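Local atomic coordinates of GH127 beta-L-arabinofuranoside (Geobacillus stearothermophilus, PDB entry 4QK0), a protein that probably hydrolyses beta-L-arabinofuranosides, as a family 127 glycoside hydrolase (beta-L-arabinofuranosidase). Residues I106-N120 with R162-I174. Sequence-based numbering, arbitrary orientation.
Sequences IELLGRAQQPDGYLN and RFLDIMCKYADYI
I166 pushes CD1 into the shallow hollow that G110 leaves on helix 96-112, 3.6 Å from G110 CA, while I106 CG2 and L109 CD1 brace the F163 side chain at CB and CE1. The axes of 106-112 and 162-174 approach to 9.8 Å at 26°, a near-parallel pairing within the helical GH127 catalytic domain, probably an (alpha/alpha)6 barrel as in six-hairpin relatives. R162 grips E107 side-on: NE (3.0 Å) and NH2 both reach OE1 from the same face of the carboxylate, and I166 CD1 lies over the guanidinium centre. Beyond the helix end, the type I turn Q114-G117 folds back over helix 162-177. G117 comes so close to K169 O that a side chain would clash. Y170, its CG swung anti to N (chi1 -167°), slides its ring under the loop, Y118 CA and L119 N over one face; its OH meets a water (2.6 Å) that also reaches N120 ND2. Replacing Y170 by an alanine is likely to open a gap under Y118 and L119 and cost that water its phenol partner. D116 stacks its carboxylate on Y173, planes 18° apart, and also salt-bridges R131. Extended Q113 spends NE2 twice, on G117 O (2.8 Å) and I166 O (3.0 Å). One amide thus ties loop to helix by neutral hydrogen bonds, while a charged surface pair joins the two helices at R162.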
ATOM      1  N   ILE A 106      42.289  -2.306  13.685  1.00 24.47           N
ATOM      2  CA  ILE A 106      42.773  -0.969  13.397  1.00 26.01           C
ATOM      3  C   ILE A 106      44.096  -1.010  12.668  1.00 28.21           C
ATOM      4  O   ILE A 106      44.313  -0.247  11.711  1.00 29.76           O
ATOM      5  CB  ILE A 106      42.849  -0.142  14.700  1.00 28.50           C
ATOM      6  CG1 ILE A 106      41.449   0.223  15.160  1.00 28.47           C
ATOM      7  CG2 ILE A 106      43.649   1.130  14.496  1.00 30.57           C
ATOM      8  CD1 ILE A 106      41.340   0.680  16.597  1.00 29.26           C
ATOM      9  N   GLU A 107      44.995  -1.908  13.082  1.00 28.38           N
ATOM     10  CA  GLU A 107      46.316  -1.986  12.408  1.00 30.74           C
ATOM     11  C   GLU A 107      46.152  -2.499  10.997  1.00 30.88           C
ATOM     12  O   GLU A 107      46.830  -2.057  10.078  1.00 31.32           O
ATOM     13  CB  GLU A 107      47.301  -2.845  13.211  1.00 36.52           C
ATOM     14  CG  GLU A 107      47.797  -2.225  14.552  1.00 42.50           C
ATOM     15  CD  GLU A 107      48.472  -0.840  14.427  1.00 49.18           C
ATOM     16  OE1 GLU A 107      49.117  -0.545  13.383  1.00 66.31           O
ATOM     17  OE2 GLU A 107      48.396  -0.029  15.377  1.00 57.33           O
ATOM     18  N   LEU A 108      45.193  -3.407  10.826  1.00 32.95           N
ATOM     19  CA  LEU A 108      44.824  -3.884   9.500  1.00 33.94           C
ATOM     20  C   LEU A 108      44.292  -2.765   8.623  1.00 28.43           C
ATOM     21  O   LEU A 108      44.714  -2.596   7.479  1.00 29.80           O
ATOM     22  CB  LEU A 108      43.810  -5.008   9.606  1.00 36.07           C
ATOM     23  CG  LEU A 108      43.227  -5.506   8.291  1.00 37.13           C
ATOM     24  CD1 LEU A 108      44.299  -6.019   7.365  1.00 40.48           C
ATOM     25  CD2 LEU A 108      42.227  -6.622   8.589  1.00 39.30           C
ATOM     26  N   LEU A 109      43.399  -1.959   9.150  1.00 26.75           N
ATOM     27  CA  LEU A 109      42.982  -0.787   8.383  1.00 29.52           C
ATOM     28  C   LEU A 109      44.186   0.055   7.976  1.00 28.48           C
ATOM     29  O   LEU A 109      44.279   0.481   6.820  1.00 27.80           O
ATOM     30  CB  LEU A 109      42.017   0.088   9.179  1.00 29.42           C
ATOM     31  CG  LEU A 109      40.722  -0.580   9.611  1.00 30.66           C
ATOM     32  CD1 LEU A 109      39.846   0.391  10.388  1.00 31.04           C
ATOM     33  CD2 LEU A 109      39.938  -1.109   8.430  1.00 34.37           C
ATOM     34  N   GLY A 110      45.082   0.326   8.944  1.00 29.29           N
ATOM     35  CA  GLY A 110      46.312   1.095   8.667  1.00 29.86           C
ATOM     36  C   GLY A 110      47.153   0.476   7.559  1.00 29.53           C
ATOM     37  O   GLY A 110      47.680   1.192   6.707  1.00 32.07           O
ATOM     38  N   ARG A 111      47.202  -0.857   7.482  1.00 30.14           N
ATOM     39  CA  ARG A 111      47.925  -1.502   6.337  1.00 31.17           C
ATOM     40  C   ARG A 111      47.147  -1.505   5.044  1.00 29.70           C
ATOM     41  O   ARG A 111      47.738  -1.572   4.005  1.00 26.64           O
ATOM     42  CB  ARG A 111      48.363  -2.932   6.709  1.00 34.38           C
ATOM     43  CG  ARG A 111      49.288  -2.953   7.944  1.00 34.13           C
ATOM     44  CD  ARG A 111      49.896  -4.339   8.215  1.00 37.88           C
ATOM     45  NE  ARG A 111      48.921  -5.428   8.427  1.00 36.47           N
ATOM     46  CZ  ARG A 111      48.306  -5.704   9.581  1.00 39.73           C
ATOM     47  NH1 ARG A 111      48.536  -4.986  10.668  1.00 45.39           N
ATOM     48  NH2 ARG A 111      47.428  -6.686   9.653  1.00 37.73           N
ATOM     49  N   ALA A 112      45.803  -1.444   5.077  1.00 32.64           N
ATOM     50  CA  ALA A 112      45.030  -1.374   3.806  1.00 28.06           C
ATOM     51  C   ALA A 112      45.033   0.028   3.247  1.00 30.31           C
ATOM     52  O   ALA A 112      44.679   0.260   2.092  1.00 29.97           O
ATOM     53  CB  ALA A 112      43.596  -1.813   4.049  1.00 31.18           C
ATOM     54  N   GLN A 113      45.352   1.015   4.078  1.00 33.14           N
ATOM     55  CA  GLN A 113      45.298   2.431   3.629  1.00 30.73           C
ATOM     56  C   GLN A 113      46.366   2.755   2.554  1.00 31.15           C
ATOM     57  O   GLN A 113      47.537   2.366   2.680  1.00 30.30           O
ATOM     58  CB  GLN A 113      45.507   3.380   4.814  1.00 31.38           C
ATOM     59  CG  GLN A 113      45.304   4.847   4.453  1.00 31.90           C
ATOM     60  CD  GLN A 113      45.311   5.732   5.673  1.00 30.67           C
ATOM     61  OE1 GLN A 113      46.005   5.437   6.608  1.00 30.99           O
ATOM     62  NE2 GLN A 113      44.461   6.771   5.700  1.00 34.23           N
ATOM     63  N   GLN A 114      45.947   3.409   1.475  1.00 30.51           N
ATOM     64  CA  GLN A 114      46.846   3.803   0.401  1.00 30.83           C
ATOM     65  C   GLN A 114      47.804   4.895   0.914  1.00 32.75           C
ATOM     66  O   GLN A 114      47.524   5.559   1.891  1.00 29.36           O
ATOM     67  CB  GLN A 114      46.039   4.262  -0.826  1.00 33.55           C
ATOM     68  CG  GLN A 114      45.339   3.092  -1.543  1.00 40.35           C
ATOM     69  CD  GLN A 114      44.546   3.525  -2.773  1.00 50.97           C
ATOM     70  OE1 GLN A 114      44.757   4.609  -3.316  1.00 49.79           O
ATOM     71  NE2 GLN A 114      43.598   2.667  -3.220  1.00 56.09           N
ATOM     72  N   PRO A 115      48.939   5.077   0.249  1.00 36.35           N
ATOM     73  CA  PRO A 115      49.883   6.107   0.666  1.00 38.73           C
ATOM     74  C   PRO A 115      49.297   7.519   0.705  1.00 39.80           C
ATOM     75  O   PRO A 115      49.774   8.347   1.447  1.00 39.66           O
ATOM     76  CB  PRO A 115      50.973   6.044  -0.413  1.00 40.34           C
ATOM     77  CG  PRO A 115      50.825   4.713  -1.070  1.00 37.87           C
ATOM     78  CD  PRO A 115      49.383   4.339  -0.949  1.00 38.12           C
ATOM     79  N   ASP A 116      48.318   7.825  -0.143  1.00 35.16           N
ATOM     80  CA  ASP A 116      47.778   9.192  -0.138  1.00 33.37           C
ATOM     81  C   ASP A 116      46.693   9.392   0.918  1.00 32.02           C
ATOM     82  O   ASP A 116      46.219  10.492   1.065  1.00 31.24           O
ATOM     83  CB  ASP A 116      47.277   9.611  -1.528  1.00 35.53           C
ATOM     84  CG  ASP A 116      46.127   8.740  -2.041  1.00 35.27           C
ATOM     85  OD1 ASP A 116      45.583   7.958  -1.253  1.00 31.25           O
ATOM     86  OD2 ASP A 116      45.788   8.875  -3.241  1.00 33.58           O
ATOM     87  N   GLY A 117      46.373   8.355   1.697  1.00 29.31           N
ATOM     88  CA  GLY A 117      45.337   8.452   2.719  1.00 30.55           C
ATOM     89  C   GLY A 117      43.981   7.758   2.401  1.00 28.16           C
ATOM     90  O   GLY A 117      43.258   7.396   3.307  1.00 25.37           O
ATOM     91  N   TYR A 118      43.720   7.467   1.141  1.00 30.38           N
ATOM     92  CA  TYR A 118      42.521   6.723   0.720  1.00 30.96           C
ATOM     93  C   TYR A 118      42.440   5.326   1.326  1.00 29.84           C
ATOM     94  O   TYR A 118      43.400   4.561   1.278  1.00 24.96           O
ATOM     95  CB  TYR A 118      42.514   6.623  -0.789  1.00 29.06           C
ATOM     96  CG  TYR A 118      41.230   6.132  -1.372  1.00 31.48           C
ATOM     97  CD1 TYR A 118      40.116   6.973  -1.454  1.00 32.94           C
ATOM     98  CD2 TYR A 118      41.156   4.877  -1.986  1.00 30.98           C
ATOM     99  CE1 TYR A 118      38.924   6.545  -2.048  1.00 32.53           C
ATOM    100  CE2 TYR A 118      39.985   4.435  -2.581  1.00 33.45           C
ATOM    101  CZ  TYR A 118      38.858   5.266  -2.605  1.00 34.25           C
ATOM    102  OH  TYR A 118      37.680   4.839  -3.156  1.00 31.79           O
ATOM    103  N   LEU A 119      41.283   5.029   1.922  1.00 28.96           N
ATOM    104  CA  LEU A 119      41.001   3.728   2.529  1.00 30.25           C
ATOM    105  C   LEU A 119      39.607   3.228   2.074  1.00 32.71           C
ATOM    106  O   LEU A 119      38.534   3.657   2.607  1.00 32.28           O
ATOM    107  CB  LEU A 119      40.965   3.865   4.024  1.00 29.46           C
ATOM    108  CG  LEU A 119      41.392   2.702   4.920  1.00 29.97           C
ATOM    109  CD1 LEU A 119      40.649   2.770   6.223  1.00 28.47           C
ATOM    110  CD2 LEU A 119      41.276   1.333   4.319  1.00 33.16           C
ATOM    111  N   ASN A 120      39.612   2.334   1.100  1.00 28.68           N
ATOM    112  CA  ASN A 120      38.343   1.818   0.553  1.00 27.68           C
ATOM    113  C   ASN A 120      38.625   0.517  -0.155  1.00 26.11           C
ATOM    114  O   ASN A 120      39.362   0.506  -1.148  1.00 24.09           O
ATOM    115  CB  ASN A 120      37.717   2.825  -0.401  1.00 27.96           C
ATOM    116  CG  ASN A 120      36.348   2.387  -0.900  1.00 27.29           C
ATOM    117  OD1 ASN A 120      36.230   1.503  -1.740  1.00 26.27           O
ATOM    118  ND2 ASN A 120      35.310   3.013  -0.381  1.00 27.53           N
ATOM    119  N   ARG A 162      46.069   5.889  17.307  1.00 27.09           N
ATOM    120  CA  ARG A 162      46.408   5.263  16.039  1.00 30.98           C
ATOM    121  C   ARG A 162      45.263   5.362  14.984  1.00 27.93           C
ATOM    122  O   ARG A 162      45.477   5.768  13.844  1.00 25.74           O
ATOM    123  CB  ARG A 162      46.769   3.802  16.326  1.00 35.15           C
ATOM    124  CG  ARG A 162      47.137   2.993  15.119  1.00 37.25           C
ATOM    125  CD  ARG A 162      48.536   3.286  14.629  1.00 42.03           C
ATOM    126  NE  ARG A 162      48.746   2.400  13.484  1.00 48.61           N
ATOM    127  CZ  ARG A 162      48.909   2.778  12.212  1.00 49.71           C
ATOM    128  NH1 ARG A 162      48.952   4.050  11.859  1.00 48.02           N
ATOM    129  NH2 ARG A 162      49.050   1.848  11.279  1.00 56.00           N
ATOM    130  N   PHE A 163      44.044   5.031  15.396  1.00 28.24           N
ATOM    131  CA  PHE A 163      42.913   4.968  14.449  1.00 28.93           C
ATOM    132  C   PHE A 163      42.603   6.406  14.045  1.00 26.52           C
ATOM    133  O   PHE A 163      42.442   6.732  12.872  1.00 25.55           O
ATOM    134  CB  PHE A 163      41.742   4.245  15.126  1.00 29.10           C
ATOM    135  CG  PHE A 163      40.562   3.885  14.205  1.00 30.47           C
ATOM    136  CD1 PHE A 163      40.605   4.031  12.817  1.00 27.86           C
ATOM    137  CD2 PHE A 163      39.391   3.347  14.782  1.00 27.39           C
ATOM    138  CE1 PHE A 163      39.501   3.668  12.035  1.00 29.59           C
ATOM    139  CE2 PHE A 163      38.311   3.005  14.008  1.00 27.22           C
ATOM    140  CZ  PHE A 163      38.360   3.156  12.627  1.00 25.69           C
ATOM    141  N   LEU A 164      42.598   7.284  15.028  1.00 29.26           N
ATOM    142  CA  LEU A 164      42.439   8.710  14.743  1.00 32.20           C
ATOM    143  C   LEU A 164      43.457   9.271  13.748  1.00 32.19           C
ATOM    144  O   LEU A 164      43.080  10.017  12.842  1.00 29.77           O
ATOM    145  CB  LEU A 164      42.506   9.513  16.041  1.00 35.17           C
ATOM    146  CG  LEU A 164      42.144  10.998  15.919  1.00 37.00           C
ATOM    147  CD1 LEU A 164      40.699  11.100  15.483  1.00 37.33           C
ATOM    148  CD2 LEU A 164      42.347  11.695  17.245  1.00 36.74           C
ATOM    149  N   ASP A 165      44.726   8.847  13.871  1.00 31.97           N
ATOM    150  CA  ASP A 165      45.762   9.282  12.943  1.00 33.80           C
ATOM    151  C   ASP A 165      45.510   8.815  11.533  1.00 29.89           C
ATOM    152  O   ASP A 165      45.639   9.562  10.591  1.00 31.95           O
ATOM    153  CB  ASP A 165      47.145   8.810  13.425  1.00 37.43           C
ATOM    154  CG  ASP A 165      47.637   9.594  14.663  1.00 41.36           C
ATOM    155  OD1 ASP A 165      47.255  10.771  14.809  1.00 44.27           O
ATOM    156  OD2 ASP A 165      48.382   9.033  15.501  1.00 44.40           O
ATOM    157  N   ILE A 166      45.163   7.552  11.396  1.00 29.06           N
ATOM    158  CA  ILE A 166      44.800   6.977  10.101  1.00 27.00           C
ATOM    159  C   ILE A 166      43.655   7.776   9.466  1.00 24.50           C
ATOM    160  O   ILE A 166      43.741   8.140   8.291  1.00 25.36           O
ATOM    161  CB  ILE A 166      44.372   5.499  10.317  1.00 28.51           C
ATOM    162  CG1 ILE A 166      45.611   4.652  10.675  1.00 29.95           C
ATOM    163  CG2 ILE A 166      43.629   4.946   9.111  1.00 27.45           C
ATOM    164  CD1 ILE A 166      45.275   3.286  11.298  1.00 28.90           C
HETATM  165  N   MSE A 167      42.603   8.022  10.233  1.00 22.22           N
HETATM  166  CA  MSE A 167      41.430   8.669   9.682  1.00 24.98           C
HETATM  167  C   MSE A 167      41.661  10.148   9.370  1.00 28.80           C
HETATM  168  O   MSE A 167      41.025  10.684   8.464  1.00 25.57           O
HETATM  169  CB  MSE A 167      40.238   8.417  10.589  1.00 24.09           C
HETATM  170  CG  MSE A 167      39.854   6.916  10.622  1.00 27.03           C
HETATM  171 SE   MSE A 167      39.835   6.070   8.843  1.00 27.79          SE
HETATM  172  CE  MSE A 167      38.584   7.299   8.005  1.00 31.28           C
ATOM    173  N   CYS A 168      42.571  10.817  10.097  1.00 30.49           N
ATOM    174  CA  CYS A 168      42.935  12.205   9.747  1.00 27.63           C
ATOM    175  C   CYS A 168      43.652  12.257   8.450  1.00 27.55           C
ATOM    176  O   CYS A 168      43.494  13.223   7.692  1.00 29.26           O
ATOM    177  CB  CYS A 168      43.817  12.852  10.833  1.00 30.48           C
ATOM    178  SG  CYS A 168      42.938  13.351  12.321  1.00 33.96           S
ATOM    179  N   LYS A 169      44.453  11.231   8.144  1.00 27.30           N
ATOM    180  CA  LYS A 169      45.111  11.181   6.838  1.00 30.57           C
ATOM    181  C   LYS A 169      44.075  11.078   5.726  1.00 29.80           C
ATOM    182  O   LYS A 169      44.175  11.757   4.713  1.00 31.14           O
ATOM    183  CB  LYS A 169      46.087  10.007   6.717  1.00 37.09           C
ATOM    184  CG  LYS A 169      47.468  10.289   7.257  1.00 46.35           C
ATOM    185  CD  LYS A 169      48.365   9.043   7.380  1.00 49.89           C
ATOM    186  CE  LYS A 169      49.294   8.904   6.201  1.00 52.42           C
ATOM    187  NZ  LYS A 169      48.580   8.677   4.909  1.00 50.19           N
ATOM    188  N   TYR A 170      43.065  10.240   5.919  1.00 26.11           N
ATOM    189  CA  TYR A 170      42.010  10.098   4.904  1.00 24.33           C
ATOM    190  C   TYR A 170      41.213  11.415   4.838  1.00 24.00           C
ATOM    191  O   TYR A 170      41.011  11.967   3.757  1.00 24.68           O
ATOM    192  CB  TYR A 170      41.129   8.887   5.242  1.00 23.42           C
ATOM    193  CG  TYR A 170      40.181   8.412   4.170  1.00 23.18           C
ATOM    194  CD1 TYR A 170      40.136   8.981   2.929  1.00 25.74           C
ATOM    195  CD2 TYR A 170      39.352   7.327   4.411  1.00 26.30           C
ATOM    196  CE1 TYR A 170      39.272   8.531   1.955  1.00 27.84           C
ATOM    197  CE2 TYR A 170      38.482   6.824   3.437  1.00 28.13           C
ATOM    198  CZ  TYR A 170      38.437   7.430   2.218  1.00 28.79           C
ATOM    199  OH  TYR A 170      37.597   6.968   1.241  1.00 31.14           O
ATOM    200  N   ALA A 171      40.816  11.955   5.987  1.00 23.24           N
ATOM    201  CA  ALA A 171      40.047  13.236   5.994  1.00 25.43           C
ATOM    202  C   ALA A 171      40.815  14.372   5.268  1.00 27.14           C
ATOM    203  O   ALA A 171      40.258  15.133   4.466  1.00 28.17           O
ATOM    204  CB  ALA A 171      39.735  13.638   7.421  1.00 24.24           C
ATOM    205  N   ASP A 172      42.122  14.438   5.502  1.00 27.39           N
ATOM    206  CA  ASP A 172      42.960  15.430   4.788  1.00 27.23           C
ATOM    207  C   ASP A 172      42.954  15.164   3.307  1.00 26.99           C
ATOM    208  O   ASP A 172      42.816  16.110   2.510  1.00 29.39           O
ATOM    209  CB  ASP A 172      44.432  15.421   5.290  1.00 28.47           C
ATOM    210  CG  ASP A 172      44.560  15.787   6.770  1.00 27.94           C
ATOM    211  OD1 ASP A 172      43.659  16.446   7.337  1.00 26.17           O
ATOM    212  OD2 ASP A 172      45.564  15.346   7.375  1.00 30.15           O
ATOM    213  N   TYR A 173      43.121  13.897   2.914  1.00 23.40           N
ATOM    214  CA  TYR A 173      43.095  13.567   1.481  1.00 22.46           C
ATOM    215  C   TYR A 173      41.754  13.984   0.887  1.00 23.81           C
ATOM    216  O   TYR A 173      41.690  14.655  -0.178  1.00 24.03           O
ATOM    217  CB  TYR A 173      43.372  12.076   1.252  1.00 24.06           C
ATOM    218  CG  TYR A 173      43.184  11.664  -0.181  1.00 24.94           C
ATOM    219  CD1 TYR A 173      43.849  12.301  -1.204  1.00 23.59           C
ATOM    220  CD2 TYR A 173      42.252  10.653  -0.520  1.00 27.28           C
ATOM    221  CE1 TYR A 173      43.610  11.955  -2.527  1.00 24.30           C
ATOM    222  CE2 TYR A 173      41.999  10.300  -1.841  1.00 22.96           C
ATOM    223  CZ  TYR A 173      42.644  10.940  -2.830  1.00 24.12           C
ATOM    224  OH  TYR A 173      42.392  10.566  -4.135  1.00 21.61           O
ATOM    225  N   ILE A 174      40.664  13.654   1.586  1.00 24.27           N
ATOM    226  CA  ILE A 174      39.328  14.017   1.083  1.00 26.96           C
ATOM    227  C   ILE A 174      39.216  15.550   0.848  1.00 27.13           C
ATOM    228  O   ILE A 174      38.638  16.015  -0.111  1.00 26.39           O
ATOM    229  CB  ILE A 174      38.253  13.534   2.069  1.00 29.21           C
ATOM    230  CG1 ILE A 174      38.131  12.000   1.985  1.00 27.49           C
ATOM    231  CG2 ILE A 174      36.898  14.227   1.811  1.00 28.58           C
ATOM    232  CD1 ILE A 174      37.349  11.432   3.127  1.00 29.67           C
TER
HETATM  233  O   HOH W   1      35.783   5.178   1.644  1.00 17.96           O